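Local coordinates for protein putative PTS system, cellobiose-specific IIA component (Streptococcus mutans, PDB 3L8R) that probably relays a phosphoryl group from HPr toward the sugar-specific transporter as the trimeric, all-helical IIA component of a cellobiose-type phosphotransferase system, at residues Ser34-Ala37 with Arg38-His42. Sequence-based numbering, arbitrary orientation.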
loop_
_atom_site.group_PDB
_atom_site.type_symbol
_atom_site.label_atom_id
_atom_site.label_comp_id
_atom_site.label_asym_id
_atom_site.label_seq_id
_atom_site.Cartn_x
_atom_site.Cartn_y
_atom_site.Cartn_z
ATOM N N SER A 34 9.219 -4.295 9.518
ATOM C CA SER A 34 8.945 -3.598 8.275
ATOM C C SER A 34 9.218 -2.111 8.432
ATOM O O SER A 34 9.726 -1.483 7.495
ATOM C CB SER A 34 7.581 -3.966 7.655
ATOM O OG SER A 34 6.510 -3.130 8.122
ATOM N N GLY A 35 8.991 -1.579 9.642
ATOM C CA GLY A 35 9.342 -0.175 9.970
ATOM C C GLY A 35 10.829 0.050 9.702
ATOM O O GLY A 35 11.241 1.006 9.041
ATOM N N ASN A 36 11.656 -0.861 10.187
ATOM C CA ASN A 36 13.076 -0.776 9.952
ATOM C C ASN A 36 13.391 -0.847 8.464
ATOM O O ASN A 36 14.197 -0.049 7.948
ATOM C CB ASN A 36 13.791 -1.895 10.676
ATOM C CG ASN A 36 15.293 -1.687 10.714
ATOM O OD1 ASN A 36 16.065 -2.642 10.686
ATOM N ND2 ASN A 36 15.712 -0.444 10.795
ATOM N N ALA A 37 12.741 -1.781 7.759
ATOM C CA ALA A 37 13.022 -1.944 6.331
ATOM C C ALA A 37 12.588 -0.692 5.634
ATOM O O ALA A 37 13.263 -0.236 4.715
ATOM C CB ALA A 37 12.329 -3.193 5.741
ATOM N N ARG A 38 11.497 -0.076 6.095
ATOM C CA ARG A 38 11.118 1.172 5.466
ATOM C C ARG A 38 12.140 2.256 5.653
ATOM O O ARG A 38 12.381 3.041 4.735
ATOM C CB ARG A 38 9.755 1.682 5.900
ATOM C CG ARG A 38 9.124 2.548 4.821
ATOM C CD ARG A 38 7.868 3.261 5.395
ATOM N NE ARG A 38 6.974 3.744 4.358
ATOM C CZ ARG A 38 5.945 3.065 3.853
ATOM N NH1 ARG A 38 5.600 1.860 4.288
ATOM N NH2 ARG A 38 5.224 3.649 2.931
ATOM N N SER A 39 12.737 2.361 6.833
ATOM C CA SER A 39 13.711 3.428 6.998
ATOM C C SER A 39 14.925 3.131 6.145
ATOM O O SER A 39 15.587 4.047 5.667
ATOM C CB SER A 39 14.104 3.633 8.456
ATOM O OG SER A 39 14.963 2.594 8.902
ATOM N N ILE A 40 15.210 1.858 5.918
ATOM C CA ILE A 40 16.378 1.557 5.128
ATOM C C ILE A 40 16.105 1.891 3.685
ATOM O O ILE A 40 17.008 2.381 2.949
ATOM C CB ILE A 40 16.893 0.113 5.285
ATOM C CG1 ILE A 40 17.342 -0.156 6.717
ATOM C CG2 ILE A 40 18.106 -0.082 4.408
ATOM C CD1 ILE A 40 17.173 -1.597 7.104
ATOM N N VAL A 41 14.866 1.653 3.264
ATOM C CA VAL A 41 14.550 1.989 1.888
ATOM C C VAL A 41 14.747 3.483 1.681
ATOM O O VAL A 41 15.269 3.903 0.637
ATOM C CB VAL A 41 13.136 1.577 1.477
ATOM C CG1 VAL A 41 12.821 2.178 0.110
ATOM C CG2 VAL A 41 13.014 0.072 1.453
ATOM N N HIS A 42 14.318 4.280 2.669
ATOM C CA HIS A 42 14.507 5.727 2.611
ATOM C C HIS A 42 15.981 6.117 2.590
ATOM O O HIS A 42 16.376 6.971 1.835
ATOM C CB HIS A 42 13.778 6.446 3.732
ATOM C CG HIS A 42 12.343 6.687 3.428
ATOM N ND1 HIS A 42 11.934 7.627 2.505
ATOM C CD2 HIS A 42 11.218 6.093 3.898
ATOM C CE1 HIS A 42 10.612 7.613 2.427
ATOM N NE2 HIS A 42 10.154 6.690 3.264
#
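S34 and R38 meet through their backbones, one helical turn apart: S34 O accepts R38 N at 2.7 Å, a short example of the i to i+4 bond that repeats along this stretch of helix 20-49. The side chains of the pair serve other partners. S34 OG is hydrogen-bonded to H99, whereas the extended R38 chain carries its guanidinium to T102 and to a salt bridge with E108 of the second subunit. One residue on, G35 O receives S39 N (3.0 Å). At N36 the pattern gains a second layer, because its carbonyl oxygen is gripped twice, by I40 N at 3.0 Å and by the hydroxyl of S39, whose OG donates to N36 O over 2.9 Å. That hydroxyl approaches more from the flank of the carbonyl, with a C=O...OG angle of 128° against 156° for the I40 amide; a chi1 of 74° folds OG back over the preceding turn. The N36 side chain starts out away from the following turn, but its amide end comes back toward I40 and crosses it at a slant, OD1 3.9 Å from I40 CD1, a loose van der Waals touch. A37 completes the series by accepting V41 N, and V41 CG2 settles 3.3 Å from A37 O, while the methyl of A37 packs on L67 and T103 of the other two helices. Such a serine hydroxyl bonded to the carbonyl three residues back is a familiar feature of alpha helices, here within the three-helix bundle of a lactose/cellobiose-type IIA subunit; S34 lies about 8 Å, side chain to side chain, from H95, the predicted site of phosphorylation, and R38 about 8 Å from D98, a predicted magnesium ligand.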